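Local coordinates for protein phosphoacetylglucosamine mutase (PDB 5O9X) that probably interconverts N-acetylglucosamine 6-phosphate and N-acetylglucosamine 1-phosphate, and is held here with glucose 1,6-bisphosphate, at residues K200-G205 with L414-D419; R302-D307 with E448-Y453; Q328-G333 with F373-Y378. The protein carries 1 engineered substitution. All blocks are in the same frame, centred on the assembly; numbering follows the deposited sequence.

Contact 1. Residues K200-G205 with L414-D419; sequences KRVMRG and LQALTD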
loop_
_atom_site.group_PDB
_atom_site.type_symbol
_atom_site.label_atom_id
_atom_site.label_comp_id
_atom_site.label_asym_id
_atom_site.label_seq_id
_atom_site.Cartn_x
_atom_site.Cartn_y
_atom_site.Cartn_z
ATOM N N LYS A 200 -0.446 -22.186 6.983
ATOM C CA LYS A 200 -0.630 -23.658 7.229
ATOM C C LYS A 200 -2.070 -24.131 6.998
ATOM O O LYS A 200 -2.284 -25.117 6.291
ATOM C CB LYS A 200 -0.140 -24.042 8.658
ATOM C CG LYS A 200 -0.087 -25.560 8.867
ATOM C CD LYS A 200 0.332 -25.895 10.302
ATOM C CE LYS A 200 0.456 -27.415 10.537
ATOM N NZ LYS A 200 1.840 -27.814 10.200
ATOM N N ARG A 201 -3.054 -23.455 7.581
ATOM C CA ARG A 201 -4.446 -23.837 7.423
ATOM C C ARG A 201 -4.910 -23.682 5.964
ATOM O O ARG A 201 -5.543 -24.574 5.422
ATOM C CB ARG A 201 -5.388 -22.967 8.274
ATOM C CG ARG A 201 -5.452 -23.404 9.756
ATOM C CD ARG A 201 -5.996 -22.252 10.604
ATOM N NE ARG A 201 -7.434 -22.043 10.350
ATOM C CZ ARG A 201 -8.054 -20.864 10.507
ATOM N NH1 ARG A 201 -7.339 -19.771 10.839
ATOM N NH2 ARG A 201 -9.386 -20.747 10.322
ATOM N N VAL A 202 -4.641 -22.532 5.348
ATOM C CA VAL A 202 -5.041 -22.360 3.944
ATOM C C VAL A 202 -4.394 -23.434 3.068
ATOM O O VAL A 202 -5.028 -23.832 2.106
ATOM C CB VAL A 202 -4.809 -20.956 3.324
ATOM C CG1 VAL A 202 -5.331 -19.813 4.175
ATOM C CG2 VAL A 202 -3.384 -20.695 2.984
ATOM N N MET A 203 -3.195 -23.925 3.386
ATOM C CA MET A 203 -2.507 -24.843 2.513
ATOM C C MET A 203 -2.953 -26.315 2.704
ATOM O O MET A 203 -2.405 -27.184 2.057
ATOM C CB MET A 203 -0.977 -24.767 2.617
ATOM C CG MET A 203 -0.394 -23.416 2.052
ATOM S SD MET A 203 -0.722 -23.372 0.250
ATOM C CE MET A 203 0.382 -24.629 -0.426
ATOM N N ARG A 204 -3.845 -26.593 3.650
ATOM C CA ARG A 204 -4.152 -28.024 4.000
ATOM C C ARG A 204 -4.539 -28.766 2.694
ATOM O O ARG A 204 -5.444 -28.329 1.946
ATOM C CB ARG A 204 -5.257 -28.147 5.055
ATOM C CG ARG A 204 -5.656 -29.615 5.338
ATOM C CD ARG A 204 -7.066 -29.763 5.947
ATOM N NE ARG A 204 -7.235 -28.857 7.092
ATOM C CZ ARG A 204 -6.801 -29.099 8.329
ATOM N NH1 ARG A 204 -6.170 -30.244 8.623
ATOM N NH2 ARG A 204 -6.994 -28.180 9.273
ATOM N N GLY A 205 -3.738 -29.781 2.378
ATOM C CA GLY A 205 -4.104 -30.709 1.333
ATOM C C GLY A 205 -3.542 -30.387 -0.030
ATOM O O GLY A 205 -3.786 -31.148 -0.957
ATOM N N LEU A 414 -11.907 -20.834 3.145
ATOM C CA LEU A 414 -12.273 -19.414 3.248
ATOM C C LEU A 414 -11.978 -18.826 4.592
ATOM O O LEU A 414 -11.499 -17.688 4.702
ATOM C CB LEU A 414 -13.767 -19.178 2.945
ATOM C CG LEU A 414 -14.188 -19.038 1.517
ATOM C CD1 LEU A 414 -15.703 -19.142 1.484
ATOM C CD2 LEU A 414 -13.692 -17.685 0.947
ATOM N N GLN A 415 -12.252 -19.586 5.658
ATOM C CA GLN A 415 -12.015 -19.084 7.022
ATOM C C GLN A 415 -10.539 -18.814 7.224
ATOM O O GLN A 415 -10.161 -17.762 7.760
ATOM C CB GLN A 415 -12.480 -20.136 8.096
ATOM C CG GLN A 415 -13.978 -20.472 8.064
ATOM C CD GLN A 415 -14.341 -21.742 8.896
ATOM O OE1 GLN A 415 -13.450 -22.519 9.297
ATOM N NE2 GLN A 415 -15.647 -21.921 9.181
ATOM N N ALA A 416 -9.694 -19.744 6.758
ATOM C CA ALA A 416 -8.261 -19.562 6.887
ATOM C C ALA A 416 -7.783 -18.256 6.095
ATOM O O ALA A 416 -6.908 -17.486 6.567
ATOM C CB ALA A 416 -7.533 -20.808 6.372
ATOM N N LEU A 417 -8.356 -18.063 4.909
ATOM C CA LEU A 417 -8.027 -16.909 4.052
ATOM C C LEU A 417 -8.322 -15.595 4.813
ATOM O O LEU A 417 -7.555 -14.642 4.751
ATOM C CB LEU A 417 -8.833 -17.091 2.748
ATOM C CG LEU A 417 -8.695 -16.180 1.545
ATOM C CD1 LEU A 417 -8.820 -17.029 0.271
ATOM C CD2 LEU A 417 -9.894 -15.263 1.693
ATOM N N THR A 418 -9.415 -15.549 5.574
ATOM C CA THR A 418 -9.745 -14.367 6.297
ATOM C C THR A 418 -8.733 -14.156 7.419
ATOM O O THR A 418 -8.559 -13.023 7.847
ATOM C CB THR A 418 -11.192 -14.366 6.931
ATOM O OG1 THR A 418 -11.287 -15.390 7.933
ATOM C CG2 THR A 418 -12.332 -14.549 5.866
ATOM N N ASP A 419 -8.077 -15.209 7.923
ATOM C CA ASP A 419 -6.986 -14.931 8.908
ATOM C C ASP A 419 -5.630 -14.634 8.275
ATOM O O ASP A 419 -4.725 -14.074 8.914
ATOM C CB ASP A 419 -6.798 -16.106 9.870
ATOM C CG ASP A 419 -7.926 -16.195 10.848
ATOM O OD1 ASP A 419 -8.398 -15.138 11.358
ATOM O OD2 ASP A 419 -8.377 -17.315 11.021
HETATM O O HOH W 1 -10.578 -22.857 9.788
HETATM O O HOH W 2 -10.888 -18.333 11.172
#
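Arg201 reaches across from the end of helix 188-202 and lays its guanidinium along the side of helix 405-420. NH1 does the gripping. It bonds Asp419 OD2 at 2.7 Å in a nearly straight salt bridge, with an N-H...O angle of 171°. The acceptor lies close to the guanidinium plane, at its edge. Seen from the carboxylate, the bond comes on the anti side of OD2, and the two flat groups are turned 48° against each other. The bend at chi3, 71°, turns the long arginine chain so that one guanidinium face passes over Ala416 CA, which lies off-centre beneath it.

Two waters extend the polar grip through NH2. Water 2 accepts from Arg201 NH2 and donates to Asp419 OD2 at 2.7 Å, which doubles the link between the two side chains. Water 1 accepts from Arg201 NH2 and donates to Gln415 OE1. The Gln415 amide is anchored at its other end too, because NE2 bonds the Ile397 carbonyl. These bonds would help to fix the rotation of the guanidinium.

Beside this polar patch the helices touch through small apolar groups. The methyl of Ala416 points at helix 188-202. It meets Arg201 CB at 3.6 Å and Val202 CG1 at 3.3 Å, a close approach for two methyl carbons. With so small a side chain between them, the CA atoms of Val202 and Ala416 come within 5.2 Å. Val202 CG1 also lies against the backbone nitrogen of Leu417.

The contact joins the family regions named domain II and domain III. Helix 428-442 packs on Val202 and Leu417, and its His441 bonds the Val202 carbonyl. Leu414 and Leu417 face helix 306-324, while Leu417 and Thr418 also touch Phe389 of strand 385-389.

Contact 2. Residues R302-D307 with E448-Y453; sequences RLLDGD and EWLATY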
loop_
_atom_site.group_PDB
_atom_site.type_symbol
_atom_site.label_atom_id
_atom_site.label_comp_id
_atom_site.label_asym_id
_atom_site.label_seq_id
_atom_site.Cartn_x
_atom_site.Cartn_y
_atom_site.Cartn_z
ATOM N N ARG A 302 7.063 -11.375 -18.754
ATOM C CA ARG A 302 5.603 -11.174 -18.631
ATOM C C ARG A 302 5.303 -10.711 -17.214
ATOM O O ARG A 302 5.768 -11.292 -16.255
ATOM C CB ARG A 302 4.809 -12.473 -18.856
ATOM C CG ARG A 302 5.189 -13.186 -20.172
ATOM C CD ARG A 302 4.815 -12.298 -21.389
ATOM N NE ARG A 302 5.091 -12.990 -22.645
ATOM C CZ ARG A 302 4.796 -12.494 -23.854
ATOM N NH1 ARG A 302 4.258 -11.268 -23.989
ATOM N NH2 ARG A 302 5.092 -13.234 -24.935
ATOM N N LEU A 303 4.500 -9.690 -17.123
ATOM C CA LEU A 303 4.249 -9.031 -15.855
ATOM C C LEU A 303 2.910 -9.474 -15.307
ATOM O O LEU A 303 1.935 -9.514 -16.048
ATOM C CB LEU A 303 4.216 -7.474 -16.052
ATOM C CG LEU A 303 3.817 -6.629 -14.814
ATOM C CD1 LEU A 303 4.811 -6.821 -13.647
ATOM C CD2 LEU A 303 3.618 -5.156 -15.299
ATOM N N LEU A 304 2.863 -9.783 -13.995
ATOM C CA LEU A 304 1.621 -10.119 -13.323
ATOM C C LEU A 304 1.426 -9.137 -12.228
ATOM O O LEU A 304 1.829 -9.416 -11.098
ATOM C CB LEU A 304 1.529 -11.566 -12.791
ATOM C CG LEU A 304 1.670 -12.642 -13.925
ATOM C CD1 LEU A 304 2.323 -13.960 -13.389
ATOM C CD2 LEU A 304 0.321 -12.899 -14.544
ATOM N N ASP A 305 0.719 -8.045 -12.535
ATOM C CA ASP A 305 0.760 -6.877 -11.602
ATOM C C ASP A 305 -0.384 -6.889 -10.577
ATOM O O ASP A 305 -1.055 -7.916 -10.435
ATOM C CB ASP A 305 0.779 -5.551 -12.410
ATOM C CG ASP A 305 -0.578 -5.274 -13.170
ATOM O OD1 ASP A 305 -1.630 -5.956 -12.964
ATOM O OD2 ASP A 305 -0.606 -4.303 -13.969
ATOM N N GLY A 306 -0.633 -5.754 -9.885
ATOM C CA GLY A 306 -1.704 -5.746 -8.847
ATOM C C GLY A 306 -3.081 -6.193 -9.280
ATOM O O GLY A 306 -3.819 -6.867 -8.517
ATOM N N ASP A 307 -3.480 -5.804 -10.498
ATOM C CA ASP A 307 -4.802 -6.251 -10.982
ATOM C C ASP A 307 -4.865 -7.707 -11.311
ATOM O O ASP A 307 -5.926 -8.331 -11.217
ATOM C CB ASP A 307 -5.201 -5.412 -12.168
ATOM C CG ASP A 307 -5.387 -3.979 -11.739
ATOM O OD1 ASP A 307 -6.345 -3.687 -10.967
ATOM O OD2 ASP A 307 -4.532 -3.134 -12.098
ATOM N N GLU A 448 -0.766 -20.288 -16.822
ATOM C CA GLU A 448 -2.246 -20.236 -16.744
ATOM C C GLU A 448 -2.798 -18.972 -16.167
ATOM O O GLU A 448 -3.853 -18.434 -16.581
ATOM C CB GLU A 448 -2.824 -21.443 -15.937
ATOM C CG GLU A 448 -2.710 -22.765 -16.709
ATOM C CD GLU A 448 -1.330 -23.380 -16.664
ATOM O OE1 GLU A 448 -0.592 -23.169 -15.683
ATOM O OE2 GLU A 448 -0.952 -24.082 -17.599
ATOM N N TRP A 449 -2.084 -18.417 -15.193
ATOM C CA TRP A 449 -2.515 -17.166 -14.623
ATOM C C TRP A 449 -2.405 -16.035 -15.687
ATOM O O TRP A 449 -3.329 -15.246 -15.831
ATOM C CB TRP A 449 -1.584 -16.857 -13.387
ATOM C CG TRP A 449 -1.960 -15.611 -12.581
ATOM C CD1 TRP A 449 -3.099 -14.809 -12.700
ATOM C CD2 TRP A 449 -1.169 -15.037 -11.542
ATOM N NE1 TRP A 449 -3.045 -13.799 -11.749
ATOM C CE2 TRP A 449 -1.867 -13.906 -11.038
ATOM C CE3 TRP A 449 0.086 -15.356 -11.002
ATOM C CZ2 TRP A 449 -1.332 -13.078 -10.024
ATOM C CZ3 TRP A 449 0.583 -14.559 -9.965
ATOM C CH2 TRP A 449 -0.114 -13.437 -9.489
ATOM N N LEU A 450 -1.294 -15.972 -16.408
ATOM C CA LEU A 450 -1.157 -14.993 -17.495
ATOM C C LEU A 450 -2.262 -15.142 -18.573
ATOM O O LEU A 450 -2.791 -14.120 -19.065
ATOM C CB LEU A 450 0.251 -15.021 -18.144
ATOM C CG LEU A 450 0.574 -13.873 -19.161
ATOM C CD1 LEU A 450 0.846 -12.585 -18.386
ATOM C CD2 LEU A 450 1.777 -14.312 -19.951
ATOM N N ALA A 451 -2.697 -16.393 -18.816
ATOM C CA ALA A 451 -3.657 -16.650 -19.872
ATOM C C ALA A 451 -5.087 -16.242 -19.523
ATOM O O ALA A 451 -5.925 -16.106 -20.438
ATOM C CB ALA A 451 -3.550 -18.158 -20.324
ATOM N N THR A 452 -5.380 -15.910 -18.258
ATOM C CA THR A 452 -6.700 -15.417 -17.882
ATOM C C THR A 452 -7.222 -14.284 -18.787
ATOM O O THR A 452 -8.398 -14.267 -19.156
ATOM C CB THR A 452 -6.792 -14.969 -16.405
ATOM O OG1 THR A 452 -5.753 -13.997 -16.087
ATOM C CG2 THR A 452 -6.583 -16.183 -15.426
ATOM N N TYR A 453 -6.367 -13.294 -19.076
ATOM C CA TYR A 453 -6.708 -12.204 -19.991
ATOM C C TYR A 453 -5.371 -11.641 -20.508
ATOM O O TYR A 453 -4.311 -11.912 -19.942
ATOM C CB TYR A 453 -7.598 -11.150 -19.325
ATOM C CG TYR A 453 -6.926 -10.410 -18.135
ATOM C CD1 TYR A 453 -6.042 -9.307 -18.353
ATOM C CD2 TYR A 453 -7.186 -10.825 -16.794
ATOM C CE1 TYR A 453 -5.431 -8.620 -17.250
ATOM C CE2 TYR A 453 -6.599 -10.159 -15.701
ATOM C CZ TYR A 453 -5.765 -9.061 -15.932
ATOM O OH TYR A 453 -5.264 -8.477 -14.833
HETATM O O HOH W 3 -3.505 -6.623 -15.281
#
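The backbones of Leu304, on edge strand 301-304, and Leu450, on helix 446-451, come within 7.0 Å at their CA atoms, and side chains fill the gap. Leu304 and Leu450 carry much of the packing. CD2 of Leu304 sits over one face of the Trp449 indole, 4.0 Å from the centroid of the five-membered ring and 13° off the ring normal, a CH-pi contact. CD1 of Leu304 touches the indole near its CE3 corner, 3.6 Å from Trp449 CE3. Trp449 CG is anti to the backbone N (chi1 -175°), which carries the indole from the helix to the leucine.

Leu450 fits beside it. Its CD1 meets Leu304 CD2 at 3.9 Å, and its CD2 rests on the aliphatic part of Arg302, 3.6 Å from CG. Leu450 and Arg302 cross at about a right angle. The charged end of Arg302 is held by a salt bridge to Asp296.

Here a helix covers the outermost strand of the mixed sheet that includes strands 279-283 and 290-295. The chain then turns at Asp305, the N-cap of helix 306-324, whose OD1 accepts a weak capping bond from Asp307 N. Water 3 lies between that OD1 and Tyr453 OH, 2.6 Å from the hydroxyl and in the plane of the tyrosine ring. Tyr453 OH also approaches the Asp307 carbonyl carbon at 3.6 Å. Trp449 NE1 bonds the Arg308 carbonyl, tying the indole to the same helix.

Contact 3. Residues Q328-G333 with F373-Y378; sequences QKLKIG and FDVGVY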
loop_
_atom_site.group_PDB
_atom_site.type_symbol
_atom_site.label_atom_id
_atom_site.label_comp_id
_atom_site.label_asym_id
_atom_site.label_seq_id
_atom_site.Cartn_x
_atom_site.Cartn_y
_atom_site.Cartn_z
ATOM N N GLN A 328 -24.448 -16.883 -3.017
ATOM C CA GLN A 328 -25.524 -15.896 -2.913
ATOM C C GLN A 328 -25.375 -14.965 -1.694
ATOM O O GLN A 328 -25.829 -13.848 -1.717
ATOM C CB GLN A 328 -26.899 -16.636 -2.973
ATOM C CG GLN A 328 -27.214 -17.678 -1.849
ATOM C CD GLN A 328 -26.238 -18.915 -1.637
ATOM O OE1 GLN A 328 -25.793 -19.627 -2.576
ATOM N NE2 GLN A 328 -25.963 -19.186 -0.367
ATOM N N LYS A 329 -24.653 -15.397 -0.665
ATOM C CA LYS A 329 -24.417 -14.619 0.591
ATOM C C LYS A 329 -23.077 -13.860 0.655
ATOM O O LYS A 329 -22.883 -13.060 1.556
ATOM C CB LYS A 329 -24.519 -15.525 1.850
ATOM C CG LYS A 329 -25.782 -16.382 1.930
ATOM C CD LYS A 329 -25.975 -17.075 3.277
ATOM C CE LYS A 329 -26.707 -16.200 4.307
ATOM N NZ LYS A 329 -26.711 -16.747 5.704
ATOM N N LEU A 330 -22.151 -14.144 -0.269
ATOM C CA LEU A 330 -20.864 -13.437 -0.346
ATOM C C LEU A 330 -20.695 -12.734 -1.711
ATOM O O LEU A 330 -19.865 -13.129 -2.525
ATOM C CB LEU A 330 -19.671 -14.358 -0.068
ATOM C CG LEU A 330 -19.407 -15.019 1.288
ATOM C CD1 LEU A 330 -18.208 -15.950 1.100
ATOM C CD2 LEU A 330 -19.093 -14.002 2.374
ATOM N N LYS A 331 -21.460 -11.678 -1.917
ATOM C CA LYS A 331 -21.280 -10.799 -3.092
ATOM C C LYS A 331 -19.856 -10.106 -3.107
ATOM O O LYS A 331 -19.477 -9.289 -2.233
ATOM C CB LYS A 331 -22.444 -9.768 -3.234
ATOM C CG LYS A 331 -23.920 -10.278 -3.272
ATOM C CD LYS A 331 -24.111 -11.624 -3.969
ATOM C CE LYS A 331 -24.654 -11.498 -5.385
ATOM N NZ LYS A 331 -24.603 -12.823 -6.077
ATOM N N ILE A 332 -19.096 -10.464 -4.129
ATOM C CA ILE A 332 -17.754 -9.915 -4.290
ATOM C C ILE A 332 -17.800 -8.673 -5.193
ATOM O O ILE A 332 -18.448 -8.674 -6.232
ATOM C CB ILE A 332 -16.812 -10.989 -4.926
ATOM C CG1 ILE A 332 -16.803 -12.253 -4.074
ATOM C CG2 ILE A 332 -15.375 -10.465 -5.118
ATOM C CD1 ILE A 332 -16.247 -13.426 -4.853
ATOM N N GLY A 333 -17.026 -7.670 -4.852
ATOM C CA GLY A 333 -16.820 -6.581 -5.778
ATOM C C GLY A 333 -15.310 -6.312 -5.856
ATOM O O GLY A 333 -14.553 -6.578 -4.889
ATOM N N PHE A 373 -18.999 -3.825 -0.234
ATOM C CA PHE A 373 -19.192 -5.223 -0.649
ATOM C C PHE A 373 -19.112 -6.123 0.584
ATOM O O PHE A 373 -18.526 -5.708 1.587
ATOM C CB PHE A 373 -18.091 -5.592 -1.677
ATOM C CG PHE A 373 -18.180 -4.744 -2.912
ATOM C CD1 PHE A 373 -19.239 -4.892 -3.779
ATOM C CD2 PHE A 373 -17.197 -3.767 -3.199
ATOM C CE1 PHE A 373 -19.367 -4.082 -4.923
ATOM C CE2 PHE A 373 -17.313 -2.952 -4.355
ATOM C CZ PHE A 373 -18.390 -3.111 -5.211
ATOM N N ASP A 374 -19.676 -7.338 0.490
ATOM C CA ASP A 374 -19.451 -8.389 1.506
ATOM C C ASP A 374 -17.963 -8.740 1.480
ATOM O O ASP A 374 -17.297 -8.803 2.514
ATOM C CB ASP A 374 -20.291 -9.687 1.173
ATOM C CG ASP A 374 -21.858 -9.451 1.110
ATOM O OD1 ASP A 374 -22.385 -8.684 1.932
ATOM O OD2 ASP A 374 -22.548 -10.066 0.238
ATOM N N VAL A 375 -17.445 -8.989 0.270
ATOM C CA VAL A 375 -15.989 -9.266 0.078
ATOM C C VAL A 375 -15.456 -8.131 -0.874
ATOM O O VAL A 375 -15.878 -8.066 -2.022
ATOM C CB VAL A 375 -15.806 -10.662 -0.576
ATOM C CG1 VAL A 375 -14.342 -10.956 -0.778
ATOM C CG2 VAL A 375 -16.484 -11.786 0.298
ATOM N N GLY A 376 -14.586 -7.252 -0.403
ATOM C CA GLY A 376 -14.182 -6.156 -1.308
ATOM C C GLY A 376 -12.700 -6.433 -1.689
ATOM O O GLY A 376 -11.773 -6.349 -0.835
ATOM N N VAL A 377 -12.465 -6.788 -2.942
ATOM C CA VAL A 377 -11.085 -7.106 -3.342
ATOM C C VAL A 377 -10.561 -5.755 -3.849
ATOM O O VAL A 377 -11.172 -5.151 -4.746
ATOM C CB VAL A 377 -11.050 -8.129 -4.459
ATOM C CG1 VAL A 377 -9.588 -8.358 -4.949
ATOM C CG2 VAL A 377 -11.640 -9.443 -3.951
ATOM N N TYR A 378 -9.457 -5.249 -3.286
ATOM C CA TYR A 378 -8.917 -4.011 -3.868
ATOM C C TYR A 378 -7.395 -3.977 -4.021
ATOM O O TYR A 378 -6.678 -4.171 -3.060
ATOM C CB TYR A 378 -9.418 -2.788 -3.106
ATOM C CG TYR A 378 -9.101 -2.722 -1.628
ATOM C CD1 TYR A 378 -8.030 -1.917 -1.115
ATOM C CD2 TYR A 378 -9.895 -3.420 -0.741
ATOM C CE1 TYR A 378 -7.801 -1.876 0.284
ATOM C CE2 TYR A 378 -9.659 -3.397 0.626
ATOM C CZ TYR A 378 -8.673 -2.600 1.119
ATOM O OH TYR A 378 -8.587 -2.656 2.483
HETATM O O HOH W 4 -25.400 -11.089 -0.449
#
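Phe373 lays its ring against the hollow left by Gly333, where 332-337 and 375-379 are adjacent parallel strands in the mixed sheet of an alpha/beta domain. The chain between them passes through helix 342-350, strand 356-359 and helix 363-370. The Gly333 CA stands over the centre of the Phe373 ring, 3.5 Å from the centroid and 8° off its normal. It is a CH-pi contact with the full face. The absence of a side chain at Gly333 makes this fit possible.

Ile332 and Val375 are paired on the other face of the sheet and run alongside each other in the same direction. Ile332 CG1 rests on Val375 CB, while Ile332 CG2 reaches 4.0 Å from Val377 CG2. Leu330 fills the space before the strand begins, with its CD2 against Val375 CG2. Helix 306-324 covers Leu330, Ile332 and Val377 on this side, and helix 391-399 also packs on Leu330.

The strands are joined by Gly333 N to Val375 O and by Val377 N to Gly333 O, the latter 2.9 Å long. Lys331 O accepts from Val375 N at 3.2 Å. Just before the strands begin, water 4 donates to Gln328 O and Asp374 OD2. With CG beside its backbone N (chi1 -60°), Asp374 turns back to the segment leading into strand 332-337, where OD2 uses its anti lone pair to accept from Lys331 N at 2.9 Å.

In the fold
Contact 3 is the buried one and rests on strand pairing, with backbone bonds and apolar side chains inside a single sheet. Contacts 1 and 2 are partly buried and rely on side chains: contact 1 joins two helices, contact 2 a helix to a strand and the start of helix 306-324. Contact 1 has a salt bridge and bridging waters on its more exposed side. Contact 2 instead sets one leucine on an indole and another beside it, with one water between its polar groups. Helix 306-324 also packs against residues of contacts 1 and 3. Those two touch directly, Leu414 CD1 lying 4.1 Å from Leu330 CD1. Contact 2 stands apart, its nearest atoms about 6 Å from contact 3 and about 13 Å from contact 1.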